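Local coordinates for inosine-uridine preferring nucleoside hydrolase (Gardnerella vaginalis 315-A, PDB 6BA1), which belongs to the inosine-uridine preferring nucleoside hydrolase family, an alpha/beta fold built around a largely parallel central sheet, with a calcium ion bound in the model, at residues I33-T38 with P61-Y66; N50-T55 with S101-E106; L204-T209 with Y230-E235. One frame throughout, in Å; residues are numbered along the deposited sequence.

Contact 1 (I33-T38 with P61-Y66); sequences IGITGT and PEVKVY
Gly34 meets the phenol of Tyr66 at its edge, CA lying near the plane of the ring and 4.4 Å from CE2, while Phe113 of helix 110-121 stacks with the same ring. The aromatic group thus runs back along the neighbouring strand on the side of the sheet that Thr36 and Lys64 also share. Beneath it the backbones pair in parallel. Ile35 is gripped on both sides of Val65, its N giving a hydrogen bond to Lys64 O at 3.2 Å and its O receiving Tyr66 N at 3.1 Å; Gly37 N then reaches Tyr66 O at 3.2 Å. On the other face the side-chain contacts are apolar. Val63 holds CG1 anti to the backbone N (chi1 174°), and this branch touches the far end of Ile35, Val63 CG1 to Ile35 CD1 3.6 Å, the two side chains crossing obliquely. Val65 adds its CG2, 4.3 Å from Ile35 CB, and helix 44-57 covers this face through Thr55 on Ile35 and Leu52 on Val65. Two adjacent parallel strands joined through a helix packed against them form a classic beta-alpha-beta unit, here strand 31-37, helix 44-57 and strand 64-67, the last being the sheet's outermost strand on this side.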
loop_
_atom_site.group_PDB
_atom_site.type_symbol
_atom_site.label_atom_id
_atom_site.label_comp_id
_atom_site.label_asym_id
_atom_site.label_seq_id
_atom_site.Cartn_x
_atom_site.Cartn_y
_atom_site.Cartn_z
ATOM N N ILE A 33 -26.367 -19.743 0.407
ATOM C CA ILE A 33 -26.532 -21.063 1.018
ATOM C C ILE A 33 -26.703 -20.925 2.530
ATOM O O ILE A 33 -27.607 -21.529 3.111
ATOM C CB ILE A 33 -25.328 -22.010 0.790
ATOM C CG1 ILE A 33 -24.990 -22.161 -0.688
ATOM C CG2 ILE A 33 -25.631 -23.406 1.351
ATOM C CD1 ILE A 33 -23.612 -22.759 -0.926
ATOM N N GLY A 34 -25.808 -20.171 3.158
ATOM C CA GLY A 34 -25.847 -19.978 4.597
ATOM C C GLY A 34 -25.089 -18.760 5.089
ATOM O O GLY A 34 -24.296 -18.177 4.366
ATOM N N ILE A 35 -25.368 -18.386 6.329
ATOM C CA ILE A 35 -24.702 -17.293 7.009
ATOM C C ILE A 35 -23.924 -17.903 8.155
ATOM O O ILE A 35 -24.497 -18.326 9.141
ATOM C CB ILE A 35 -25.710 -16.245 7.527
ATOM C CG1 ILE A 35 -26.342 -15.514 6.342
ATOM C CG2 ILE A 35 -25.044 -15.255 8.474
ATOM C CD1 ILE A 35 -27.501 -14.620 6.694
ATOM N N THR A 36 -22.609 -17.972 8.000
ATOM C CA THR A 36 -21.724 -18.322 9.101
ATOM C C THR A 36 -21.635 -17.142 10.083
ATOM O O THR A 36 -21.449 -16.006 9.662
ATOM C CB THR A 36 -20.331 -18.675 8.571
ATOM O OG1 THR A 36 -20.402 -19.919 7.852
ATOM C CG2 THR A 36 -19.347 -18.790 9.719
ATOM N N GLY A 37 -21.752 -17.413 11.382
ATOM C CA GLY A 37 -21.750 -16.362 12.412
ATOM C C GLY A 37 -20.392 -16.208 13.070
ATOM O O GLY A 37 -19.741 -17.202 13.379
ATOM N N THR A 38 -19.955 -14.967 13.271
ATOM C CA THR A 38 -18.721 -14.685 14.006
ATOM C C THR A 38 -18.951 -13.465 14.909
ATOM O O THR A 38 -20.100 -13.054 15.100
ATOM C CB THR A 38 -17.501 -14.544 13.041
ATOM O OG1 THR A 38 -16.262 -14.671 13.763
ATOM C CG2 THR A 38 -17.528 -13.218 12.281
ATOM N N PRO A 61 -36.405 -17.340 4.849
ATOM C CA PRO A 61 -36.085 -18.195 5.991
ATOM C C PRO A 61 -35.420 -19.527 5.629
ATOM O O PRO A 61 -35.228 -20.340 6.520
ATOM C CB PRO A 61 -37.461 -18.451 6.639
ATOM C CG PRO A 61 -38.472 -17.717 5.813
ATOM C CD PRO A 61 -37.829 -17.464 4.493
ATOM N N GLU A 62 -35.116 -19.756 4.346
ATOM C CA GLU A 62 -34.313 -20.912 3.919
ATOM C C GLU A 62 -32.827 -20.765 4.248
ATOM O O GLU A 62 -32.082 -21.744 4.196
ATOM C CB GLU A 62 -34.502 -21.207 2.410
ATOM C CG GLU A 62 -33.614 -20.463 1.407
ATOM C CD GLU A 62 -33.984 -19.001 1.186
ATOM O OE1 GLU A 62 -34.822 -18.472 1.945
ATOM O OE2 GLU A 62 -33.434 -18.379 0.244
ATOM N N VAL A 63 -32.392 -19.544 4.555
ATOM C CA VAL A 63 -30.987 -19.266 4.835
ATOM C C VAL A 63 -30.613 -19.874 6.181
ATOM O O VAL A 63 -31.043 -19.405 7.221
ATOM C CB VAL A 63 -30.690 -17.751 4.816
ATOM C CG1 VAL A 63 -29.253 -17.473 5.243
ATOM C CG2 VAL A 63 -30.962 -17.172 3.435
ATOM N N LYS A 64 -29.797 -20.916 6.139
ATOM C CA LYS A 64 -29.422 -21.693 7.311
ATOM C C LYS A 64 -28.229 -21.022 7.978
ATOM O O LYS A 64 -27.184 -20.837 7.349
ATOM C CB LYS A 64 -29.073 -23.125 6.914
ATOM C CG LYS A 64 -30.130 -23.777 6.038
ATOM C CD LYS A 64 -30.026 -25.293 5.970
ATOM C CE LYS A 64 -30.519 -25.859 4.619
ATOM N NZ LYS A 64 -31.285 -27.106 4.833
ATOM N N VAL A 65 -28.387 -20.652 9.245
ATOM C CA VAL A 65 -27.357 -19.923 9.987
ATOM C C VAL A 65 -26.525 -20.894 10.824
ATOM O O VAL A 65 -27.053 -21.569 11.700
ATOM C CB VAL A 65 -27.997 -18.858 10.898
ATOM C CG1 VAL A 65 -26.942 -18.137 11.723
ATOM C CG2 VAL A 65 -28.801 -17.873 10.053
ATOM N N TYR A 66 -25.223 -20.950 10.552
ATOM C CA TYR A 66 -24.307 -21.849 11.258
ATOM C C TYR A 66 -23.545 -21.087 12.335
ATOM O O TYR A 66 -23.570 -19.863 12.381
ATOM C CB TYR A 66 -23.359 -22.530 10.271
ATOM C CG TYR A 66 -24.102 -23.359 9.247
ATOM C CD1 TYR A 66 -24.246 -24.733 9.399
ATOM C CD2 TYR A 66 -24.683 -22.762 8.130
ATOM C CE1 TYR A 66 -24.935 -25.493 8.455
ATOM C CE2 TYR A 66 -25.374 -23.505 7.187
ATOM C CZ TYR A 66 -25.499 -24.868 7.349
ATOM O OH TYR A 66 -26.187 -25.599 6.404
#

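Contact 2 (N50-T55 with S101-E106); sequences NALAIT and SPRKAE
Leu52 projects from helix 44-57 into the bend of 101-106 and accounts for most of the closely packed part of this contact. Each portion of its side chain finds a different partner. CB lies 3.7 Å from Ser101 CB, next to Ala53 and Ser101, whose CA atoms mark the nearest approach of the two backbones. With CG anti to the carbonyl carbon (chi1 -67°), the two methyls fan out over the loop: CD1 rests 3.7 Å from the carbonyl O of Arg103 and also touches Lys104 CA, whereas CD2 sits over one face of the Arg103 guanidinium, 3.5 Å from NH2. Thr55 approaches the same guanidinium at its edge and in its plane, OG1 to NH2 3.6 Å; this is a contact and not a hydrogen bond, and OG1 also lies close to the carbonyl oxygens of Ala51 and Leu52 within its own helix.

Polar bonds fix the loop in this shape. Ser101 OG accepts from Arg103 N at 3.2 Å, an ST turn, and is itself hydrogen-bonded to Asp56. The chain of Arg103 bends at chi3 (-51°) and brings NE to Asp56 in a salt bridge, while NH2 bonds to Val63 O, so the flat group is held from two directions under the leucine methyl.

The solvent side is looser. Lys104 is exposed, directs its CB away from the helix and contributes little beyond its backbone, and Ala105 only grazes the CD1 methyl of Leu52 through its N.

Glu106 meets strand 64-67 through a backbone bond with Val65. The loop, leading from helix 82-88 to helix 110-121, therefore packs on the C-terminal half of helix 44-57 and borders the edge strand.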
loop_
_atom_site.group_PDB
_atom_site.type_symbol
_atom_site.label_atom_id
_atom_site.label_comp_id
_atom_site.label_asym_id
_atom_site.label_seq_id
_atom_site.Cartn_x
_atom_site.Cartn_y
_atom_site.Cartn_z
ATOM N N ASN A 50 -29.572 -12.332 15.210
ATOM C CA ASN A 50 -29.868 -11.266 14.260
ATOM C C ASN A 50 -29.981 -11.837 12.855
ATOM O O ASN A 50 -30.949 -11.558 12.143
ATOM C CB ASN A 50 -28.775 -10.185 14.317
ATOM C CG ASN A 50 -28.646 -9.557 15.698
ATOM O OD1 ASN A 50 -29.420 -9.864 16.618
ATOM N ND2 ASN A 50 -27.670 -8.679 15.853
ATOM N N ALA A 51 -29.000 -12.661 12.477
ATOM C CA ALA A 51 -28.978 -13.310 11.162
ATOM C C ALA A 51 -30.276 -14.060 10.868
ATOM O O ALA A 51 -30.874 -13.873 9.806
ATOM C CB ALA A 51 -27.790 -14.250 11.064
ATOM N N LEU A 52 -30.707 -14.888 11.820
ATOM C CA LEU A 52 -31.947 -15.655 11.685
ATOM C C LEU A 52 -33.152 -14.730 11.561
ATOM O O LEU A 52 -33.927 -14.849 10.611
ATOM C CB LEU A 52 -32.139 -16.593 12.878
ATOM C CG LEU A 52 -31.154 -17.757 13.022
ATOM C CD1 LEU A 52 -31.122 -18.258 14.465
ATOM C CD2 LEU A 52 -31.495 -18.892 12.054
ATOM N N ALA A 53 -33.282 -13.805 12.515
ATOM C CA ALA A 53 -34.396 -12.848 12.553
ATOM C C ALA A 53 -34.518 -11.983 11.293
ATOM O O ALA A 53 -35.626 -11.705 10.826
ATOM C CB ALA A 53 -34.275 -11.957 13.780
ATOM N N ILE A 54 -33.372 -11.567 10.754
ATOM C CA ILE A 54 -33.328 -10.664 9.604
ATOM C C ILE A 54 -33.591 -11.413 8.297
ATOM O O ILE A 54 -34.353 -10.931 7.456
ATOM C CB ILE A 54 -32.002 -9.861 9.586
ATOM C CG1 ILE A 54 -32.028 -8.834 10.726
ATOM C CG2 ILE A 54 -31.781 -9.141 8.252
ATOM C CD1 ILE A 54 -30.684 -8.546 11.361
ATOM N N THR A 55 -32.971 -12.581 8.130
ATOM C CA THR A 55 -33.233 -13.433 6.964
ATOM C C THR A 55 -34.722 -13.766 6.837
ATOM O O THR A 55 -35.273 -13.738 5.730
ATOM C CB THR A 55 -32.420 -14.745 7.006
ATOM O OG1 THR A 55 -32.506 -15.335 8.309
ATOM C CG2 THR A 55 -30.976 -14.478 6.666
ATOM N N SER A 101 -36.468 -15.030 15.363
ATOM C CA SER A 101 -36.874 -16.130 14.500
ATOM C C SER A 101 -37.056 -17.378 15.365
ATOM O O SER A 101 -36.209 -17.667 16.218
ATOM C CB SER A 101 -35.826 -16.413 13.433
ATOM O OG SER A 101 -36.172 -17.552 12.666
ATOM N N PRO A 102 -38.151 -18.124 15.147
ATOM C CA PRO A 102 -38.303 -19.401 15.843
ATOM C C PRO A 102 -37.378 -20.510 15.304
ATOM O O PRO A 102 -37.213 -21.532 15.973
ATOM C CB PRO A 102 -39.773 -19.752 15.612
ATOM C CG PRO A 102 -40.114 -19.096 14.323
ATOM C CD PRO A 102 -39.270 -17.856 14.228
ATOM N N ARG A 103 -36.791 -20.299 14.118
ATOM C CA ARG A 103 -35.726 -21.174 13.586
ATOM C C ARG A 103 -34.527 -20.903 14.439
ATOM O O ARG A 103 -34.405 -19.827 15.062
ATOM C CB ARG A 103 -35.395 -20.888 12.091
ATOM C CG ARG A 103 -36.571 -20.380 11.370
ATOM C CD ARG A 103 -36.415 -20.062 9.825
ATOM N NE ARG A 103 -35.267 -19.200 9.553
ATOM C CZ ARG A 103 -34.052 -19.623 9.233
ATOM N NH1 ARG A 103 -33.794 -20.932 9.190
ATOM N NH2 ARG A 103 -33.042 -18.806 8.946
ATOM N N LYS A 104 -33.639 -21.896 14.513
ATOM C CA LYS A 104 -32.418 -21.820 15.308
ATOM C C LYS A 104 -31.196 -22.279 14.532
ATOM O O LYS A 104 -31.312 -22.730 13.391
ATOM C CB LYS A 104 -32.615 -22.621 16.611
ATOM C CG LYS A 104 -33.637 -21.969 17.537
ATOM C CD LYS A 104 -33.324 -21.799 19.053
ATOM C CE LYS A 104 -33.850 -20.441 19.555
ATOM N NZ LYS A 104 -34.290 -20.446 20.973
ATOM N N ALA A 105 -30.021 -22.135 15.138
ATOM C CA ALA A 105 -28.761 -22.454 14.467
ATOM C C ALA A 105 -28.657 -23.929 14.140
ATOM O O ALA A 105 -29.114 -24.766 14.909
ATOM C CB ALA A 105 -27.584 -22.042 15.335
ATOM N N GLU A 106 -28.036 -24.246 13.001
ATOM C CA GLU A 106 -27.841 -25.641 12.583
ATOM C C GLU A 106 -26.919 -26.364 13.553
ATOM O O GLU A 106 -26.196 -25.739 14.332
ATOM C CB GLU A 106 -27.261 -25.718 11.181
ATOM C CG GLU A 106 -28.149 -25.131 10.082
ATOM C CD GLU A 106 -29.424 -25.905 9.855
ATOM O OE1 GLU A 106 -29.400 -27.140 9.949
ATOM O OE2 GLU A 106 -30.444 -25.264 9.555
#

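Contact 3 (L204-T209 with Y230-E235); sequences LTYKET and YIKAYE
Thr205 and Ile231 mark the nearest approach of the two backbones, their CA atoms 7.2 Å apart, a spacing that keeps the backbones from touching and leaves side chains to bridge them, Ile231 reaching as far as the backbone of Leu204 and Thr205. The segment 204-209 turns from a loop into a helix, with Thr205 at the N-cap, whereas 230-235 is helical throughout. Glu208 secures the start of the first helix: its OE1 accepts from Thr205 N at 2.7 Å with an N-H...O angle of 166°, the bond that a glutamate makes in a capping box, and from Thr205 OG1 on its syn lone pair.

Ile231 is the apolar centre. Its CD1 points into the turn, 4.1 Å from Leu204 CD1, the two side chains crossing at about a right angle, and meets Thr209 CG2 tip to tip at 4.1 Å. The other branch, CG2, approaches the Tyr206 ring obliquely, 3.5 Å from CZ. The hydroxyl of Thr209 is hydrogen-bonded to Asp228, about one turn before Ile231 in helix 218-237.

Tyr206 slides past Ile231 in the opposite direction and carries its hydroxyl across to the second helix, where the CG of Lys232 lies beside OH at the ring edge. OH donates to Glu235 OE2 at 2.7 Å. The carboxylate oxygen lies in the plane of the ring but is met from above its own plane, 55° out of it, the two flat groups being turned 79° apart.

A phenol giving its proton to a carboxylate beside the apolar group round Ile231 implies a directed bond, probably strengthened by negative charge on Glu235, that ties the first turn of one helix to the side of another.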
loop_
_atom_site.group_PDB
_atom_site.type_symbol
_atom_site.label_atom_id
_atom_site.label_comp_id
_atom_site.label_asym_id
_atom_site.label_seq_id
_atom_site.Cartn_x
_atom_site.Cartn_y
_atom_site.Cartn_z
ATOM N N LEU A 204 -23.592 6.528 2.019
ATOM C CA LEU A 204 -25.025 6.844 1.902
ATOM C C LEU A 204 -25.543 7.643 3.098
ATOM O O LEU A 204 -25.052 7.486 4.223
ATOM C CB LEU A 204 -25.895 5.602 1.599
ATOM C CG LEU A 204 -26.266 4.493 2.608
ATOM C CD1 LEU A 204 -27.111 4.990 3.791
ATOM C CD2 LEU A 204 -27.048 3.417 1.887
ATOM N N THR A 205 -26.532 8.496 2.823
ATOM C CA THR A 205 -27.068 9.477 3.764
ATOM C C THR A 205 -28.562 9.188 3.953
ATOM O O THR A 205 -29.075 8.196 3.441
ATOM C CB THR A 205 -26.866 10.909 3.200
ATOM O OG1 THR A 205 -27.288 10.903 1.834
ATOM C CG2 THR A 205 -25.398 11.319 3.277
ATOM N N TYR A 206 -29.252 10.051 4.698
ATOM C CA TYR A 206 -30.706 9.944 4.881
ATOM C C TYR A 206 -31.514 10.084 3.581
ATOM O O TYR A 206 -32.650 9.610 3.515
ATOM C CB TYR A 206 -31.208 10.981 5.888
ATOM C CG TYR A 206 -30.532 10.933 7.234
ATOM C CD1 TYR A 206 -30.765 9.876 8.114
ATOM C CD2 TYR A 206 -29.661 11.949 7.634
ATOM C CE1 TYR A 206 -30.150 9.836 9.362
ATOM C CE2 TYR A 206 -29.053 11.921 8.876
ATOM C CZ TYR A 206 -29.296 10.858 9.730
ATOM O OH TYR A 206 -28.682 10.820 10.953
ATOM N N LYS A 207 -30.949 10.748 2.571
ATOM C CA LYS A 207 -31.540 10.799 1.221
ATOM C C LYS A 207 -31.884 9.392 0.700
ATOM O O LYS A 207 -32.946 9.194 0.093
ATOM C CB LYS A 207 -30.591 11.498 0.236
ATOM N N GLU A 208 -31.003 8.427 0.981
ATOM C CA GLU A 208 -31.155 7.035 0.545
ATOM C C GLU A 208 -32.082 6.209 1.456
ATOM O O GLU A 208 -32.842 5.374 0.966
ATOM C CB GLU A 208 -29.772 6.344 0.435
ATOM C CG GLU A 208 -28.913 6.800 -0.748
ATOM C CD GLU A 208 -28.351 8.211 -0.616
ATOM O OE1 GLU A 208 -27.959 8.619 0.501
ATOM O OE2 GLU A 208 -28.294 8.923 -1.640
ATOM N N THR A 209 -32.024 6.433 2.768
ATOM C CA THR A 209 -32.847 5.664 3.725
ATOM C C THR A 209 -34.318 6.106 3.718
ATOM O O THR A 209 -35.209 5.301 4.010
ATOM C CB THR A 209 -32.295 5.719 5.165
ATOM O OG1 THR A 209 -32.414 7.044 5.691
ATOM C CG2 THR A 209 -30.827 5.281 5.208
ATOM N N TYR A 230 -27.048 3.951 12.650
ATOM C CA TYR A 230 -25.677 3.830 12.144
ATOM C C TYR A 230 -25.129 5.167 11.622
ATOM O O TYR A 230 -23.950 5.469 11.822
ATOM C CB TYR A 230 -25.662 2.760 11.049
ATOM C CG TYR A 230 -24.318 2.298 10.520
ATOM C CD1 TYR A 230 -23.351 1.746 11.359
ATOM C CD2 TYR A 230 -24.052 2.333 9.151
ATOM C CE1 TYR A 230 -22.140 1.284 10.852
ATOM C CE2 TYR A 230 -22.851 1.864 8.629
ATOM C CZ TYR A 230 -21.898 1.350 9.478
ATOM O OH TYR A 230 -20.702 0.914 8.949
ATOM N N ILE A 231 -25.981 5.966 10.971
ATOM C CA ILE A 231 -25.581 7.299 10.487
ATOM C C ILE A 231 -25.416 8.298 11.642
ATOM O O ILE A 231 -24.445 9.057 11.666
ATOM C CB ILE A 231 -26.551 7.846 9.403
ATOM C CG1 ILE A 231 -26.454 6.983 8.122
ATOM C CG2 ILE A 231 -26.215 9.290 9.036
ATOM C CD1 ILE A 231 -27.692 7.052 7.252
ATOM N N LYS A 232 -26.355 8.305 12.588
ATOM C CA LYS A 232 -26.290 9.193 13.780
ATOM C C LYS A 232 -25.104 8.888 14.696
ATOM O O LYS A 232 -24.615 9.776 15.399
ATOM C CB LYS A 232 -27.597 9.176 14.587
ATOM C CG LYS A 232 -28.702 10.003 13.948
ATOM C CD LYS A 232 -29.913 10.120 14.833
ATOM C CE LYS A 232 -31.097 10.699 14.062
ATOM N NZ LYS A 232 -32.189 11.117 14.977
ATOM N N ALA A 233 -24.665 7.633 14.699
ATOM C CA ALA A 233 -23.404 7.255 15.330
ATOM C C ALA A 233 -22.223 7.827 14.540
ATOM O O ALA A 233 -21.309 8.405 15.132
ATOM C CB ALA A 233 -23.294 5.746 15.438
ATOM N N TYR A 234 -22.252 7.668 13.212
ATOM C CA TYR A 234 -21.233 8.258 12.326
ATOM C C TYR A 234 -21.199 9.798 12.384
ATOM O O TYR A 234 -20.136 10.390 12.207
ATOM C CB TYR A 234 -21.393 7.791 10.868
ATOM C CG TYR A 234 -20.514 6.611 10.475
ATOM C CD1 TYR A 234 -19.556 6.735 9.472
ATOM C CD2 TYR A 234 -20.651 5.364 11.097
ATOM C CE1 TYR A 234 -18.770 5.644 9.081
ATOM C CE2 TYR A 234 -19.894 4.271 10.711
ATOM C CZ TYR A 234 -18.941 4.408 9.731
ATOM O OH TYR A 234 -18.149 3.363 9.284
ATOM N N GLU A 235 -22.339 10.436 12.630
ATOM C CA GLU A 235 -22.387 11.893 12.855
ATOM C C GLU A 235 -21.475 12.376 13.995
ATOM O O GLU A 235 -20.991 13.503 13.937
ATOM C CB GLU A 235 -23.822 12.386 13.106
ATOM C CG GLU A 235 -24.661 12.542 11.853
ATOM C CD GLU A 235 -26.095 12.965 12.159
ATOM O OE1 GLU A 235 -26.406 13.389 13.288
ATOM O OE2 GLU A 235 -26.942 12.888 11.238
#

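Overall arrangement
Contacts 1 and 2 are neighbours, their centres 8 Å apart, and share one beta-alpha-beta unit: contact 1 pairs its two strands, and contact 2 lays a later loop over its helix. Their segments alternate along the chain, and backbone groups of the edge strand and of the turn before it bond to the loop, so sheet, helix and loop pack successively at one edge of the central sheet. Contact 3 follows both in sequence and lies well apart, about 27 and 26 Å from them between centres, where helices 206-213 and 218-237 meet. Within this one nucleoside hydrolase fold, two contacts thus sit at the edge of the core sheet, and the third joins two helices away from it.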